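Local coordinates for protein prolyl endopeptidase (Myxococcus xanthus, PDB 2BKL) that probably hydrolyses peptide bonds on the carboxyl side of proline, and less often alanine, in oligopeptides, as a serine peptidase of family S9A, at residues 281-286 with 299-304; 240-245 with 254-259. All coordinates share one frame; numbering follows the deposited sequence.

The two contacts lie in successive sheets of the N-terminal beta-propeller, and each joins the two middle strands of a four-stranded antiparallel blade. Their centres are about 13 Å apart. Phe284 of contact 1 links them: it makes edge-to-face ring contacts with Tyr240, Phe242 and Trp256 of contact 2. Its CE1 lies 3.6 Å from CD1 of Tyr240. At the polar end, Asp282 OD1 and Tyr240 OH are 2.7 Å apart, a probable hydrogen bond. The bound Z-Ala-Pro lies in a pocket that includes Ser533 and His651. The Tyr244 side chain in contact 2 is about 12 Å from this ligand; Trp249, in the turn joining the strands of contact 2, lines its pocket.

Contact 1: residues 281-286 with 299-304; sequences KDRFYV and EVDPAK
Pro302 packs over one face of the Phe284 ring at the apolar centre of this contact. CG of Pro302 lies 3.9 Å from the centroid of the Phe284 ring and 21° off its normal. This is a CH-pi contact, displaced toward the rim. Beside it, Val300 CB meets Phe284 CB at 3.9 Å. Val286 CG2 touches Val300 CG2 at 3.7 Å. The side chains of Phe284 and Val300 share one face of the sheet, as partners in an antiparallel hydrogen-bonded pair. Phe284 N donates to Val300 O at 2.9 Å, and Val300 N returns a bond to Phe284 O at 2.8 Å. Tyr285 and Glu299 form the next, non-hydrogen-bonded pair, with side chains on the other face.

The polar edge is on that other face. Glu299 has CG anti to its backbone N (chi1 -179°) and an extended chain, which carries its carboxylate out to Arg283. The arginine bends at chi2 and chi3 to meet it. Its NE donates to the anti lone pair of Glu299 OE2 at 2.7 Å, with an N-H...O angle of 143°. Arg283 NH2 adds a weak bond to the same OE2 at 3.1 Å. The two planar groups stand perpendicular. Asp301 comes in over one face of the guanidinium, and its OD2 makes a longer salt bridge to Arg283 NH1, at 3.5 Å. Asp301 OD1 accepts from Ala303 N in an Asx turn, which ties the carboxylate to the type I turn that begins at Asp301. With an alanine at Arg283, the Glu299 and Asp301 carboxylates would probably lose the positive charge they share. The chemistry divides this propeller-blade hairpin: apolar side chains fill the Phe284 face, while on the Glu299 face Arg283 probably offsets the charge of two acids beside the Tyr285 ring.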
loop_
_atom_site.group_PDB
_atom_site.type_symbol
_atom_site.label_atom_id
_atom_site.label_comp_id
_atom_site.label_asym_id
_atom_site.label_seq_id
_atom_site.Cartn_x
_atom_site.Cartn_y
_atom_site.Cartn_z
ATOM N N LYS A 281 -30.259 -0.387 7.048
ATOM C CA LYS A 281 -31.638 -0.188 7.544
ATOM C C LYS A 281 -31.991 1.299 7.670
ATOM O O LYS A 281 -32.557 1.745 8.665
ATOM C CB LYS A 281 -31.884 -0.997 8.835
ATOM C CG LYS A 281 -31.823 -2.494 8.559
ATOM C CD LYS A 281 -32.312 -3.358 9.696
ATOM C CE LYS A 281 -32.371 -4.840 9.304
ATOM N NZ LYS A 281 -32.481 -5.684 10.536
ATOM N N ASP A 282 -31.719 2.043 6.598
ATOM C CA ASP A 282 -32.092 3.473 6.480
ATOM C C ASP A 282 -31.451 4.375 7.529
ATOM O O ASP A 282 -31.948 5.445 7.861
ATOM C CB ASP A 282 -33.609 3.664 6.490
ATOM C CG ASP A 282 -34.294 2.908 5.393
ATOM O OD1 ASP A 282 -33.941 3.059 4.207
ATOM O OD2 ASP A 282 -35.245 2.133 5.640
ATOM N N ARG A 283 -30.312 3.939 8.062
ATOM C CA ARG A 283 -29.491 4.828 8.894
ATOM C C ARG A 283 -28.092 4.867 8.300
ATOM O O ARG A 283 -27.629 3.899 7.743
ATOM C CB ARG A 283 -29.393 4.309 10.326
ATOM C CG ARG A 283 -30.697 3.910 10.950
ATOM C CD ARG A 283 -31.690 5.004 11.065
ATOM N NE ARG A 283 -31.320 5.979 12.083
ATOM C CZ ARG A 283 -32.071 7.008 12.428
ATOM N NH1 ARG A 283 -33.220 7.236 11.813
ATOM N NH2 ARG A 283 -31.657 7.837 13.372
ATOM N N PHE A 284 -27.424 6.014 8.393
ATOM C CA PHE A 284 -26.058 6.173 7.931
ATOM C C PHE A 284 -25.139 6.176 9.141
ATOM O O PHE A 284 -25.435 6.812 10.158
ATOM C CB PHE A 284 -25.859 7.520 7.205
ATOM C CG PHE A 284 -26.633 7.706 5.927
ATOM C CD1 PHE A 284 -27.313 6.693 5.287
ATOM C CD2 PHE A 284 -26.612 8.968 5.327
ATOM C CE1 PHE A 284 -27.970 6.941 4.089
ATOM C CE2 PHE A 284 -27.300 9.216 4.136
ATOM C CZ PHE A 284 -27.960 8.197 3.529
ATOM N N TYR A 285 -24.035 5.430 9.039
ATOM C CA TYR A 285 -22.995 5.375 10.061
ATOM C C TYR A 285 -21.763 6.061 9.495
ATOM O O TYR A 285 -21.209 5.617 8.516
ATOM C CB TYR A 285 -22.727 3.918 10.507
ATOM C CG TYR A 285 -23.990 3.320 11.085
ATOM C CD1 TYR A 285 -24.917 2.689 10.266
ATOM C CD2 TYR A 285 -24.303 3.476 12.427
ATOM C CE1 TYR A 285 -26.124 2.224 10.768
ATOM C CE2 TYR A 285 -25.521 2.996 12.953
ATOM C CZ TYR A 285 -26.414 2.369 12.110
ATOM O OH TYR A 285 -27.611 1.935 12.605
ATOM N N VAL A 286 -21.373 7.162 10.111
ATOM C CA VAL A 286 -20.348 8.042 9.571
ATOM C C VAL A 286 -19.134 8.001 10.481
ATOM O O VAL A 286 -19.211 8.430 11.634
ATOM C CB VAL A 286 -20.849 9.500 9.453
ATOM C CG1 VAL A 286 -19.761 10.413 8.923
ATOM C CG2 VAL A 286 -22.070 9.585 8.580
ATOM N N GLU A 299 -24.348 8.534 13.962
ATOM C CA GLU A 299 -25.515 7.987 13.286
ATOM C C GLU A 299 -26.248 9.158 12.665
ATOM O O GLU A 299 -26.484 10.162 13.345
ATOM C CB GLU A 299 -26.434 7.240 14.254
ATOM C CG GLU A 299 -27.661 6.628 13.596
ATOM C CD GLU A 299 -28.497 5.781 14.536
ATOM O OE1 GLU A 299 -28.008 5.319 15.591
ATOM O OE2 GLU A 299 -29.670 5.573 14.211
ATOM N N VAL A 300 -26.573 9.035 11.383
ATOM C CA VAL A 300 -27.256 10.092 10.637
ATOM C C VAL A 300 -28.538 9.546 10.055
ATOM O O VAL A 300 -28.552 8.453 9.494
ATOM C CB VAL A 300 -26.353 10.615 9.509
ATOM C CG1 VAL A 300 -27.080 11.709 8.677
ATOM C CG2 VAL A 300 -25.042 11.127 10.079
ATOM N N ASP A 301 -29.623 10.308 10.208
ATOM C CA ASP A 301 -30.919 9.989 9.642
ATOM C C ASP A 301 -30.983 10.607 8.234
ATOM O O ASP A 301 -30.847 11.797 8.100
ATOM C CB ASP A 301 -31.963 10.622 10.549
ATOM C CG ASP A 301 -33.365 10.288 10.147
ATOM O OD1 ASP A 301 -33.597 9.805 9.015
ATOM O OD2 ASP A 301 -34.298 10.463 10.955
ATOM N N PRO A 302 -31.107 9.804 7.186
ATOM C CA PRO A 302 -31.147 10.350 5.818
ATOM C C PRO A 302 -32.271 11.392 5.641
ATOM O O PRO A 302 -32.143 12.240 4.778
ATOM C CB PRO A 302 -31.427 9.123 4.958
ATOM C CG PRO A 302 -31.048 7.934 5.823
ATOM C CD PRO A 302 -31.218 8.332 7.213
ATOM N N ALA A 303 -33.337 11.278 6.418
ATOM C CA ALA A 303 -34.460 12.212 6.356
ATOM C C ALA A 303 -34.166 13.543 7.016
ATOM O O ALA A 303 -34.874 14.518 6.739
ATOM C CB ALA A 303 -35.672 11.596 7.011
ATOM N N LYS A 304 -33.167 13.567 7.905
ATOM C CA LYS A 304 -32.704 14.759 8.611
ATOM C C LYS A 304 -31.171 14.792 8.641
ATOM O O LYS A 304 -30.529 14.686 9.699
ATOM C CB LYS A 304 -33.257 14.783 10.047
ATOM C CG LYS A 304 -34.760 14.774 10.145
ATOM C CD LYS A 304 -35.211 14.889 11.622
ATOM C CE LYS A 304 -35.745 16.293 11.955
ATOM N NZ LYS A 304 -37.193 16.458 11.660
#

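Contact 2: residues 240-245 with 254-259; sequences YLFVYI and VYWKRP
Trp256 runs its indole alongside the Tyr240 ring, the two side chains pointing the same way. At its root, CB of Trp256 lies 3.4 Å from Leu241 O and 3.6 Å from Phe242 CD1. CG then takes the crowded position between the backbone N and the carbonyl carbon (chi1 69°), which sends the indole along the sheet toward Tyr240. Further out, Trp256 CE3 is 3.9 Å from Tyr240 CD1. Trp256 CZ3, the next atom of the benzo ring, meets the edge of the tyrosine, 3.7 Å from Tyr240 CD1. The planes are 51° apart, an oblique aromatic pair. The same CZ3 lies over the centre of the Arg258 guanidinium, 4.2 Å above its plane. At the tip of the indole, CZ2 packs on Pro302, and the Phe284 ring meets the indole edge-to-face.

A water closes this end. It donates to Tyr240 OH at 2.6 Å and accepts from Arg258 NH2 at 2.8 Å, and so bridges the two segments. The hydroxyl of Tyr240 also bonds to Asp282 OD1 of the next blade. Arg258 also forms a salt bridge with Glu261. At the far end, Val254 CG2 touches Tyr244 CE1 at 3.7 Å, and the tyrosine hydroxyl bonds to Val277 N.

Four backbone hydrogen bonds join the strands, two between Leu241 and Lys257 and two between Val243 and Tyr255.

The two strands are the inner pair of a four-stranded propeller blade, a hairpin flanked by strands 229-234 and 265-269. Phe242, Trp256, Tyr244 and Val254 share the face turned to the next blade, where Phe242 packs on Val277 and Ala279 of strand 275-280. On the reverse face, Val243 and Tyr255 pack against Phe264, and Val243 also touches Leu230 of strand 229-234.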
loop_
_atom_site.group_PDB
_atom_site.type_symbol
_atom_site.label_atom_id
_atom_site.label_comp_id
_atom_site.label_asym_id
_atom_site.label_seq_id
_atom_site.Cartn_x
_atom_site.Cartn_y
_atom_site.Cartn_z
ATOM N N TYR A 240 -29.220 3.531 -1.325
ATOM C CA TYR A 240 -28.367 4.698 -1.111
ATOM C C TYR A 240 -27.083 4.540 -1.898
ATOM O O TYR A 240 -26.280 3.631 -1.682
ATOM C CB TYR A 240 -28.107 4.932 0.389
ATOM C CG TYR A 240 -29.373 5.043 1.218
ATOM C CD1 TYR A 240 -30.086 6.238 1.281
ATOM C CD2 TYR A 240 -29.866 3.945 1.917
ATOM C CE1 TYR A 240 -31.240 6.331 2.004
ATOM C CE2 TYR A 240 -31.030 4.039 2.660
ATOM C CZ TYR A 240 -31.706 5.239 2.681
ATOM O OH TYR A 240 -32.897 5.383 3.405
ATOM N N LEU A 241 -26.909 5.460 -2.825
ATOM C CA LEU A 241 -25.688 5.594 -3.603
ATOM C C LEU A 241 -24.849 6.765 -3.092
ATOM O O LEU A 241 -25.332 7.865 -2.944
ATOM C CB LEU A 241 -26.059 5.797 -5.066
ATOM C CG LEU A 241 -24.932 6.109 -6.037
ATOM C CD1 LEU A 241 -24.020 4.923 -6.211
ATOM C CD2 LEU A 241 -25.554 6.548 -7.351
ATOM N N PHE A 242 -23.578 6.497 -2.808
ATOM C CA PHE A 242 -22.630 7.494 -2.315
ATOM C C PHE A 242 -21.515 7.756 -3.335
ATOM O O PHE A 242 -21.032 6.830 -4.005
ATOM C CB PHE A 242 -21.976 7.007 -1.020
ATOM C CG PHE A 242 -22.936 6.818 0.090
ATOM C CD1 PHE A 242 -23.375 7.898 0.816
ATOM C CD2 PHE A 242 -23.412 5.565 0.388
ATOM C CE1 PHE A 242 -24.305 7.729 1.842
ATOM C CE2 PHE A 242 -24.340 5.378 1.379
ATOM C CZ PHE A 242 -24.790 6.470 2.103
ATOM N N VAL A 243 -21.125 9.016 -3.433
ATOM C CA VAL A 243 -19.964 9.428 -4.201
ATOM C C VAL A 243 -19.084 10.274 -3.303
ATOM O O VAL A 243 -19.525 11.251 -2.684
ATOM C CB VAL A 243 -20.359 10.174 -5.466
ATOM C CG1 VAL A 243 -19.130 10.788 -6.149
ATOM C CG2 VAL A 243 -21.079 9.231 -6.447
ATOM N N TYR A 244 -17.817 9.881 -3.252
ATOM C CA TYR A 244 -16.779 10.563 -2.497
ATOM C C TYR A 244 -15.870 11.350 -3.427
ATOM O O TYR A 244 -15.477 10.838 -4.468
ATOM C CB TYR A 244 -15.935 9.530 -1.762
ATOM C CG TYR A 244 -16.640 8.688 -0.711
ATOM C CD1 TYR A 244 -16.703 9.106 0.596
ATOM C CD2 TYR A 244 -17.166 7.461 -1.030
ATOM C CE1 TYR A 244 -17.302 8.342 1.557
ATOM C CE2 TYR A 244 -17.787 6.682 -0.062
ATOM C CZ TYR A 244 -17.843 7.128 1.218
ATOM O OH TYR A 244 -18.444 6.362 2.199
ATOM N N ILE A 245 -15.565 12.596 -3.077
ATOM C CA ILE A 245 -14.469 13.336 -3.692
ATOM C C ILE A 245 -13.352 13.360 -2.655
ATOM O O ILE A 245 -13.479 14.027 -1.616
ATOM C CB ILE A 245 -14.904 14.754 -4.118
ATOM C CG1 ILE A 245 -16.067 14.682 -5.133
ATOM C CG2 ILE A 245 -13.696 15.487 -4.686
ATOM C CD1 ILE A 245 -16.617 16.026 -5.514
ATOM N N VAL A 254 -18.688 14.081 0.763
ATOM C CA VAL A 254 -19.594 12.967 0.535
ATOM C C VAL A 254 -20.911 13.475 -0.053
ATOM O O VAL A 254 -21.539 14.351 0.535
ATOM C CB VAL A 254 -19.901 12.170 1.830
ATOM C CG1 VAL A 254 -20.777 10.967 1.500
ATOM C CG2 VAL A 254 -18.611 11.707 2.488
ATOM N N TYR A 255 -21.288 12.913 -1.194
ATOM C CA TYR A 255 -22.583 13.122 -1.832
ATOM C C TYR A 255 -23.366 11.822 -1.821
ATOM O O TYR A 255 -22.811 10.727 -1.807
ATOM C CB TYR A 255 -22.387 13.609 -3.268
ATOM C CG TYR A 255 -21.760 14.994 -3.348
ATOM C CD1 TYR A 255 -20.376 15.172 -3.267
ATOM C CD2 TYR A 255 -22.553 16.126 -3.490
ATOM C CE1 TYR A 255 -19.815 16.444 -3.330
ATOM C CE2 TYR A 255 -21.990 17.396 -3.568
ATOM C CZ TYR A 255 -20.632 17.553 -3.475
ATOM O OH TYR A 255 -20.083 18.825 -3.544
ATOM N N TRP A 256 -24.696 11.921 -1.828
ATOM C CA TRP A 256 -25.522 10.741 -1.917
ATOM C C TRP A 256 -26.832 11.022 -2.608
ATOM O O TRP A 256 -27.244 12.166 -2.739
ATOM C CB TRP A 256 -25.811 10.179 -0.522
ATOM C CG TRP A 256 -26.706 11.029 0.331
ATOM C CD1 TRP A 256 -26.363 12.162 1.008
ATOM C CD2 TRP A 256 -28.079 10.781 0.640
ATOM N NE1 TRP A 256 -27.450 12.650 1.696
ATOM C CE2 TRP A 256 -28.512 11.815 1.490
ATOM C CE3 TRP A 256 -28.994 9.802 0.260
ATOM C CZ2 TRP A 256 -29.817 11.885 1.979
ATOM C CZ3 TRP A 256 -30.283 9.869 0.738
ATOM C CH2 TRP A 256 -30.680 10.901 1.597
ATOM N N LYS A 257 -27.440 9.946 -3.064
ATOM C CA LYS A 257 -28.806 9.982 -3.546
ATOM C C LYS A 257 -29.419 8.608 -3.456
ATOM O O LYS A 257 -28.734 7.602 -3.258
ATOM C CB LYS A 257 -28.888 10.491 -4.972
ATOM C CG LYS A 257 -28.280 9.629 -6.049
ATOM C CD LYS A 257 -28.244 10.488 -7.300
ATOM C CE LYS A 257 -28.304 9.749 -8.544
ATOM N NZ LYS A 257 -28.505 10.815 -9.589
ATOM N N ARG A 258 -30.739 8.576 -3.604
ATOM C CA ARG A 258 -31.447 7.336 -3.880
ATOM C C ARG A 258 -31.364 7.178 -5.402
ATOM O O ARG A 258 -31.602 8.121 -6.144
ATOM C CB ARG A 258 -32.913 7.405 -3.387
ATOM C CG ARG A 258 -33.053 7.664 -1.869
ATOM C CD ARG A 258 -34.504 7.614 -1.305
ATOM N NE ARG A 258 -34.566 8.052 0.102
ATOM C CZ ARG A 258 -34.518 9.321 0.535
ATOM N NH1 ARG A 258 -34.433 10.344 -0.311
ATOM N NH2 ARG A 258 -34.553 9.577 1.841
ATOM N N PRO A 259 -30.931 6.022 -5.896
ATOM C CA PRO A 259 -30.830 5.824 -7.347
ATOM C C PRO A 259 -32.135 6.178 -8.057
ATOM O O PRO A 259 -33.191 5.778 -7.602
ATOM C CB PRO A 259 -30.514 4.326 -7.472
ATOM C CG PRO A 259 -29.787 4.007 -6.210
ATOM C CD PRO A 259 -30.428 4.861 -5.144
HETATM O O HOH W 1 -34.670 7.293 3.458
#